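Cytochrome C (Marichromatium purpuratum 984, PDB 5LO9) probably oxidises thiosulfate to tetrathionate and reduces tetrathionate in turn, passing electrons along a chain of four covalently bound c-type hemes. Local coordinates at residues T322-I327 against L351-L356; Y47-I52 against V75-V80. All blocks are in the same frame, centred on the assembly; numbering follows the deposited sequence.

Contact 1 (T322-I327 against L351-L356). With HEC (heme c), chain E; THJ (thiosulfate), chain J; EDO (1,2-ethanediol), chain S.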
loop_
_atom_site.group_PDB
_atom_site.type_symbol
_atom_site.label_atom_id
_atom_site.label_comp_id
_atom_site.label_asym_id
_atom_site.label_seq_id
_atom_site.Cartn_x
_atom_site.Cartn_y
_atom_site.Cartn_z
ATOM N N THR A 322 7.848 -1.212 3.904
ATOM C CA THR A 322 6.568 -0.803 3.366
ATOM C C THR A 322 6.558 0.701 3.158
ATOM O O THR A 322 7.452 1.422 3.588
ATOM C CB THR A 322 5.419 -1.190 4.313
ATOM O OG1 THR A 322 5.623 -0.660 5.631
ATOM C CG2 THR A 322 5.237 -2.674 4.418
ATOM N N MET A 323 5.533 1.181 2.462
ATOM C CA MET A 323 5.297 2.617 2.393
ATOM C C MET A 323 5.085 3.220 3.780
ATOM O O MET A 323 5.580 4.314 4.056
ATOM C CB MET A 323 4.097 2.899 1.508
ATOM C CG MET A 323 3.694 4.341 1.445
ATOM S SD MET A 323 4.998 5.397 0.811
ATOM C CE MET A 323 5.163 4.836 -0.863
ATOM N N ALA A 324 4.329 2.549 4.665
ATOM C CA ALA A 324 4.163 3.113 6.012
ATOM C C ALA A 324 5.496 3.201 6.730
ATOM O O ALA A 324 5.796 4.208 7.395
ATOM C CB ALA A 324 3.197 2.297 6.876
ATOM N N GLU A 325 6.300 2.148 6.629
ATOM C CA GLU A 325 7.563 2.147 7.344
ATOM C C GLU A 325 8.443 3.262 6.826
ATOM O O GLU A 325 9.131 3.948 7.593
ATOM C CB GLU A 325 8.234 0.781 7.215
ATOM C CG GLU A 325 7.569 -0.208 8.155
ATOM C CD GLU A 325 7.728 -1.674 7.793
ATOM O OE1 GLU A 325 8.412 -2.037 6.802
ATOM O OE2 GLU A 325 7.103 -2.476 8.514
ATOM N N ARG A 326 8.373 3.499 5.532
ATOM C CA ARG A 326 9.151 4.558 4.921
ATOM C C ARG A 326 8.717 5.912 5.448
ATOM O O ARG A 326 9.545 6.721 5.873
ATOM C CB ARG A 326 8.993 4.448 3.402
ATOM C CG ARG A 326 9.701 5.438 2.556
ATOM C CD ARG A 326 11.085 5.633 3.044
ATOM N NE ARG A 326 12.001 5.721 1.932
ATOM C CZ ARG A 326 12.990 6.592 1.858
ATOM N NH1 ARG A 326 13.155 7.490 2.832
ATOM N NH2 ARG A 326 13.788 6.580 0.784
ATOM N N ILE A 327 7.415 6.158 5.464
ATOM C CA ILE A 327 6.900 7.430 5.941
ATOM C C ILE A 327 7.291 7.664 7.392
ATOM O O ILE A 327 7.611 8.793 7.793
ATOM C CB ILE A 327 5.376 7.476 5.743
ATOM C CG1 ILE A 327 5.075 7.573 4.275
ATOM C CG2 ILE A 327 4.748 8.679 6.436
ATOM C CD1 ILE A 327 3.657 7.268 3.934
ATOM N N LEU A 351 -4.474 7.915 12.163
ATOM C CA LEU A 351 -5.094 8.706 11.111
ATOM C C LEU A 351 -4.052 9.428 10.247
ATOM O O LEU A 351 -4.318 9.700 9.070
ATOM C CB LEU A 351 -6.091 9.702 11.707
ATOM C CG LEU A 351 -7.135 10.170 10.702
ATOM C CD1 LEU A 351 -8.010 8.990 10.342
ATOM C CD2 LEU A 351 -7.963 11.299 11.234
ATOM N N VAL A 352 -2.903 9.803 10.817
ATOM C CA VAL A 352 -1.886 10.532 10.053
ATOM C C VAL A 352 -1.323 9.650 8.938
ATOM O O VAL A 352 -1.344 10.013 7.754
ATOM C CB VAL A 352 -0.767 11.024 10.994
ATOM C CG1 VAL A 352 0.486 11.382 10.223
ATOM C CG2 VAL A 352 -1.212 12.210 11.826
ATOM N N LEU A 353 -0.819 8.473 9.295
ATOM C CA LEU A 353 -0.306 7.554 8.287
ATOM C C LEU A 353 -1.421 7.142 7.325
ATOM O O LEU A 353 -1.172 6.892 6.133
ATOM C CB LEU A 353 0.300 6.313 8.958
ATOM C CG LEU A 353 1.813 6.123 9.109
ATOM C CD1 LEU A 353 2.447 5.979 7.767
ATOM C CD2 LEU A 353 2.417 7.278 9.845
ATOM N N ASP A 354 -2.652 7.003 7.835
ATOM C CA ASP A 354 -3.734 6.615 6.945
ATOM C C ASP A 354 -4.031 7.719 5.942
ATOM O O ASP A 354 -4.231 7.456 4.753
ATOM C CB ASP A 354 -4.970 6.229 7.752
ATOM C CG ASP A 354 -4.795 4.858 8.517
ATOM O OD1 ASP A 354 -3.704 4.162 8.386
ATOM O OD2 ASP A 354 -5.754 4.523 9.278
ATOM N N ALA A 355 -4.056 8.964 6.390
ATOM C CA ALA A 355 -4.284 10.052 5.449
ATOM C C ALA A 355 -3.099 10.189 4.492
ATOM O O ALA A 355 -3.280 10.276 3.273
ATOM C CB ALA A 355 -4.558 11.355 6.207
ATOM N N LEU A 356 -1.871 10.186 5.016
ATOM C CA LEU A 356 -0.743 10.359 4.123
ATOM C C LEU A 356 -0.719 9.253 3.091
ATOM O O LEU A 356 -0.496 9.509 1.901
ATOM C CB LEU A 356 0.566 10.405 4.902
ATOM C CG LEU A 356 0.839 11.695 5.698
ATOM C CD1 LEU A 356 1.978 11.473 6.719
ATOM C CD2 LEU A 356 1.172 12.821 4.744
HETATM FE FE HEC E . 10.819 12.440 2.123
HETATM C CHA HEC E . 12.155 9.966 0.016
HETATM C CHB HEC E . 7.726 10.800 2.140
HETATM C CHC HEC E . 9.565 14.780 4.451
HETATM C CHD HEC E . 13.710 14.269 1.785
HETATM N NA HEC E . 10.092 10.708 1.227
HETATM C C1A HEC E . 10.773 9.872 0.452
HETATM C C2A HEC E . 9.973 8.718 -0.014
HETATM C C3A HEC E . 8.676 8.956 0.594
HETATM C C4A HEC E . 8.845 10.220 1.352
HETATM C CMA HEC E . 7.459 8.116 0.444
HETATM C CAA HEC E . 10.409 7.608 -0.936
HETATM C CBA HEC E . 10.549 8.165 -2.349
HETATM C CGA HEC E . 10.839 7.066 -3.356
HETATM O O1A HEC E . 10.631 7.334 -4.561
HETATM O O2A HEC E . 11.294 5.946 -2.970
HETATM N NB HEC E . 9.010 12.752 3.117
HETATM C C1B HEC E . 7.904 11.987 2.983
HETATM C C2B HEC E . 6.790 12.439 3.823
HETATM C C3B HEC E . 7.336 13.603 4.506
HETATM C C4B HEC E . 8.719 13.695 4.002
HETATM C CMB HEC E . 5.421 11.866 3.916
HETATM C CAB HEC E . 6.640 14.466 5.507
HETATM C CBB HEC E . 6.337 13.601 6.730
HETATM N NC HEC E . 11.520 14.209 2.984
HETATM C C1C HEC E . 10.886 15.006 3.858
HETATM C C2C HEC E . 11.649 16.231 4.188
HETATM C C3C HEC E . 12.883 16.068 3.402
HETATM C C4C HEC E . 12.677 14.787 2.687
HETATM C CMC HEC E . 11.224 17.332 5.127
HETATM C CAC HEC E . 14.081 16.987 3.249
HETATM C CBC HEC E . 14.625 17.413 4.575
HETATM N ND HEC E . 12.607 12.142 1.094
HETATM C C1D HEC E . 13.629 12.983 1.096
HETATM C C2D HEC E . 14.755 12.517 0.267
HETATM C C3D HEC E . 14.327 11.217 -0.278
HETATM C C4D HEC E . 12.971 11.108 0.328
HETATM C CMD HEC E . 16.039 13.254 0.094
HETATM C CAD HEC E . 15.045 10.255 -1.208
HETATM C CBD HEC E . 16.421 9.755 -0.715
HETATM C CGD HEC E . 16.477 8.929 0.587
HETATM O O1D HEC E . 15.955 9.326 1.673
HETATM O O2D HEC E . 17.111 7.839 0.555
HETATM S S1 THJ J . 14.200 10.083 4.940
HETATM O O1 THJ J . 13.850 8.753 5.548
HETATM O O2 THJ J . 15.429 9.982 4.085
HETATM O O3 THJ J . 14.555 11.004 6.045
HETATM S S2 THJ J . 12.747 10.819 4.064
HETATM C C1 EDO S . 1.919 -0.723 2.598
HETATM O O1 EDO S . 2.243 0.428 3.433
HETATM C C2 EDO S . 2.144 -0.451 1.096
HETATM O O2 EDO S . 3.565 -0.603 0.683
#

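Contact 2 (Y47-I52 against V75-V80). With HEC (heme c), chain C.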
loop_
_atom_site.group_PDB
_atom_site.type_symbol
_atom_site.label_atom_id
_atom_site.label_comp_id
_atom_site.label_asym_id
_atom_site.label_seq_id
_atom_site.Cartn_x
_atom_site.Cartn_y
_atom_site.Cartn_z
ATOM N N TYR A 47 10.891 47.582 3.259
ATOM C CA TYR A 47 10.325 47.421 1.928
ATOM C C TYR A 47 9.842 48.763 1.410
ATOM O O TYR A 47 10.169 49.156 0.281
ATOM C CB TYR A 47 9.198 46.397 1.936
ATOM C CG TYR A 47 8.510 46.302 0.597
ATOM C CD1 TYR A 47 9.056 45.554 -0.451
ATOM C CD2 TYR A 47 7.323 46.994 0.359
ATOM C CE1 TYR A 47 8.414 45.485 -1.716
ATOM C CE2 TYR A 47 6.711 46.951 -0.873
ATOM C CZ TYR A 47 7.259 46.213 -1.904
ATOM O OH TYR A 47 6.601 46.226 -3.102
ATOM N N LEU A 48 9.109 49.509 2.245
ATOM C CA LEU A 48 8.626 50.819 1.823
ATOM C C LEU A 48 9.793 51.696 1.384
ATOM O O LEU A 48 9.779 52.300 0.306
ATOM C CB LEU A 48 7.857 51.474 2.963
ATOM C CG LEU A 48 6.550 50.823 3.391
ATOM C CD1 LEU A 48 6.040 51.434 4.747
ATOM C CD2 LEU A 48 5.509 50.934 2.245
ATOM N N ALA A 49 10.834 51.748 2.198
ATOM C CA ALA A 49 11.975 52.569 1.854
ATOM C C ALA A 49 12.634 52.100 0.566
ATOM O O ALA A 49 13.086 52.922 -0.238
ATOM C CB ALA A 49 12.962 52.540 2.993
ATOM N N THR A 50 12.766 50.789 0.379
ATOM C CA THR A 50 13.341 50.282 -0.865
ATOM C C THR A 50 12.488 50.687 -2.060
ATOM O O THR A 50 13.015 51.051 -3.116
ATOM C CB THR A 50 13.489 48.758 -0.803
ATOM O OG1 THR A 50 14.512 48.429 0.121
ATOM C CG2 THR A 50 13.859 48.156 -2.164
ATOM N N GLN A 51 11.171 50.679 -1.900
ATOM C CA GLN A 51 10.312 51.039 -3.020
ATOM C C GLN A 51 10.421 52.529 -3.326
ATOM O O GLN A 51 10.402 52.925 -4.490
ATOM C CB GLN A 51 8.854 50.639 -2.744
ATOM C CG GLN A 51 8.611 49.104 -2.709
ATOM C CD GLN A 51 9.337 48.394 -3.816
ATOM O OE1 GLN A 51 9.217 48.768 -4.992
ATOM N NE2 GLN A 51 10.150 47.401 -3.448
ATOM N N ILE A 52 10.489 53.381 -2.305
ATOM C CA ILE A 52 10.707 54.800 -2.562
ATOM C C ILE A 52 12.016 54.983 -3.320
ATOM O O ILE A 52 12.100 55.749 -4.286
ATOM C CB ILE A 52 10.658 55.589 -1.237
ATOM C CG1 ILE A 52 9.204 55.662 -0.743
ATOM C CG2 ILE A 52 11.157 56.990 -1.418
ATOM C CD1 ILE A 52 9.022 56.018 0.717
ATOM N N VAL A 75 16.158 61.446 5.401
ATOM C CA VAL A 75 15.559 61.406 6.735
ATOM C C VAL A 75 14.034 61.322 6.630
ATOM O O VAL A 75 13.390 60.609 7.406
ATOM C CB VAL A 75 16.037 62.617 7.584
ATOM C CG1 VAL A 75 15.652 63.937 6.959
ATOM C CG2 VAL A 75 15.510 62.557 8.963
ATOM N N ASP A 76 13.436 62.025 5.656
ATOM C CA ASP A 76 11.991 61.936 5.426
ATOM C C ASP A 76 11.572 60.507 5.043
ATOM O O ASP A 76 10.547 59.996 5.508
ATOM C CB ASP A 76 11.579 62.933 4.329
ATOM C CG ASP A 76 11.499 64.411 4.821
ATOM O OD1 ASP A 76 11.311 64.644 6.039
ATOM O OD2 ASP A 76 11.592 65.346 3.971
ATOM N N ILE A 77 12.334 59.869 4.152
ATOM C CA ILE A 77 12.073 58.491 3.721
ATOM C C ILE A 77 12.006 57.565 4.929
ATOM O O ILE A 77 11.013 56.863 5.162
ATOM C CB ILE A 77 13.162 58.036 2.719
ATOM C CG1 ILE A 77 13.010 58.751 1.371
ATOM C CG2 ILE A 77 13.115 56.582 2.452
ATOM C CD1 ILE A 77 14.187 58.563 0.434
ATOM N N ALA A 78 13.059 57.563 5.733
ATOM C CA ALA A 78 13.068 56.694 6.899
ATOM C C ALA A 78 11.907 56.985 7.859
ATOM O O ALA A 78 11.310 56.059 8.415
ATOM C CB ALA A 78 14.392 56.840 7.582
ATOM N N ALA A 79 11.517 58.245 8.016
ATOM C CA ALA A 79 10.428 58.542 8.940
ATOM C C ALA A 79 9.110 57.972 8.454
ATOM O O ALA A 79 8.392 57.334 9.235
ATOM C CB ALA A 79 10.270 60.043 9.135
ATOM N N VAL A 80 8.751 58.213 7.176
ATOM C CA VAL A 80 7.459 57.708 6.681
ATOM C C VAL A 80 7.480 56.195 6.592
ATOM O O VAL A 80 6.449 55.558 6.774
ATOM C CB VAL A 80 7.017 58.296 5.323
ATOM C CG1 VAL A 80 6.628 59.731 5.463
ATOM C CG2 VAL A 80 8.085 58.104 4.241
HETATM FE FE HEC C . 2.433 57.059 -2.875
HETATM C CHA HEC C . 2.852 53.991 -4.486
HETATM C CHB HEC C . 4.767 56.086 -0.407
HETATM C CHC HEC C . 2.288 60.271 -1.465
HETATM C CHD HEC C . -0.079 57.955 -5.180
HETATM N NA HEC C . 3.599 55.358 -2.497
HETATM C C1A HEC C . 3.619 54.240 -3.254
HETATM C C2A HEC C . 4.560 53.201 -2.744
HETATM C C3A HEC C . 5.118 53.839 -1.553
HETATM C C4A HEC C . 4.451 55.158 -1.487
HETATM C CMA HEC C . 6.127 53.237 -0.642
HETATM C CAA HEC C . 4.886 51.819 -3.277
HETATM C CBA HEC C . 3.970 50.857 -2.546
HETATM C CGA HEC C . 4.305 49.384 -2.673
HETATM O O1A HEC C . 3.438 48.566 -2.281
HETATM O O2A HEC C . 5.399 49.003 -3.141
HETATM N NB HEC C . 3.339 57.987 -1.243
HETATM C C1B HEC C . 4.210 57.434 -0.395
HETATM C C2B HEC C . 4.660 58.364 0.648
HETATM C C3B HEC C . 3.939 59.603 0.345
HETATM C C4B HEC C . 3.157 59.261 -0.853
HETATM C CMB HEC C . 5.604 58.064 1.756
HETATM C CAB HEC C . 4.026 60.911 1.063
HETATM C CBB HEC C . 5.476 61.370 1.039
HETATM N NC HEC C . 1.309 58.775 -3.252
HETATM C C1C HEC C . 1.408 59.943 -2.604
HETATM C C2C HEC C . 0.460 60.953 -3.114
HETATM C C3C HEC C . -0.247 60.270 -4.190
HETATM C C4C HEC C . 0.358 58.925 -4.177
HETATM C CMC HEC C . 0.287 62.340 -2.608
HETATM C CAC HEC C . -1.331 60.763 -5.103
HETATM C CBC HEC C . -0.946 62.046 -5.763
HETATM N ND HEC C . 1.557 56.150 -4.531
HETATM C C1D HEC C . 0.595 56.666 -5.302
HETATM C C2D HEC C . 0.186 55.769 -6.390
HETATM C C3D HEC C . 1.028 54.598 -6.207
HETATM C C4D HEC C . 1.861 54.945 -5.026
HETATM C CMD HEC C . -0.843 56.008 -7.445
HETATM C CAD HEC C . 1.057 53.398 -7.108
HETATM C CBD HEC C . 2.320 53.611 -7.945
HETATM C CGD HEC C . 2.520 52.516 -8.950
HETATM O O1D HEC C . 3.692 52.207 -9.315
HETATM O O2D HEC C . 1.482 51.993 -9.388
#

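Contact 1 (T322-I327 against L351-L356)
Ile327 and Leu353 carry this meeting of helices 323-332 and 351-363, with Leu356 as the third large side chain. The methyl CD1 of Leu353 sits 3.8 Å from CG2 of Ile327, the two side chains running past one another in opposite senses, and the same CG2 lies 3.9 Å from CD1 of Leu356. One branch of Ile327 therefore serves both leucines: CG1 lies beside the backbone N (chi1 -70°), which leaves CG2 anti to N and turned to the neighbouring helix. Leu353 leaves its own backbone at a slant, but its end turns in and also settles 3.8 Å from CA of Ala324. The small alanine side chain suits this place because it lets the leucine methyl come right up to the backbone. The segment axes stay 10.6 Å apart at an angle of 115°, a spacing filled by branched aliphatic groups.

Thr322 and Glu325 start the first helix with a capping box: Glu325 N donates to Thr322 OG1, and Thr322 N to Glu325 OE1, so the N-cap amide and one of the first turn each gain a side-chain acceptor. Glu325 is also paired with Arg319. On another side of the helix Arg326 lays its guanidinium over the heme edge, CHA standing 3.5 Å above its plane, while NH1 reaches O1 of thiosulfate at 3.1 Å; Tyr310 OH accepts from NE and helps position the group. The arrangement is that of a helix pair with an apolar interface behind a heme-lined substrate pocket, here the thiosulfate site of a thiosulfate dehydrogenase.

Contact 2 (Y47-I52 against V75-V80)
Ile52 and Ile77 slide alongside each other in opposite directions where helices 45-57 and 74-86 meet. CG2 of Ile52 touches CG1 of Ile77 at 3.8 Å and lies nearly as close to its CD1, so a single methyl rests against the longer branch of its partner. The other branch of Ile77, CG2, reaches CB of Ala49 at 4.1 Å; alanine is small enough to let the segment axes approach to 9.2 Å, at 142°. The longer arm of Ile52 turns from Ile77 to the heme and Val80: its CG1 is 3.9 Å from the heme methyl CMA, and its CD1 4.2 Å from Val80 CG2. That same valine methyl packs 3.5 Å from heme CMB, and Leu48 CD2 meets CMA.

At the propionate end Tyr47 OH lies 3.0 Å from O2A, and Gln51 CG sits over one face of the tyrosine ring. The Gln51 amide is bonded to Arg60 and to a second heme. The pair lines the heme pocket of an N-terminal cytochrome c domain, Ile52 near axial Met65 and Val80 near heme-linked Cys21. Branched aliphatic groups thus give the porphyrin methyls an apolar surround, expected to favour the reduced heme, while Tyr47 OH meets one propionate, probably ionised.

How the contacts relate
Both contacts are largely buried helix pairs joined by aliphatic side chains, and each has an alanine at its closest backbone approach. They share no helix: contact 2 belongs to the N-terminal cytochrome c region and contact 1 to the later, thiosulfate-binding part, on opposite sides of the chain's centre, with centres about 50 Å apart. Contact 2 lies on its heme, both helices supplying groups that touch the porphyrin. In contact 1 helix 323-332 supplies the groups that reach the heme and substrate, while 351-356 backs it; both segments reach the second subunit, Asp354 in a salt bridge with Arg319 of that subunit and Thr322 packed on its Asp354. No other protein chain of the assembly touches contact 2.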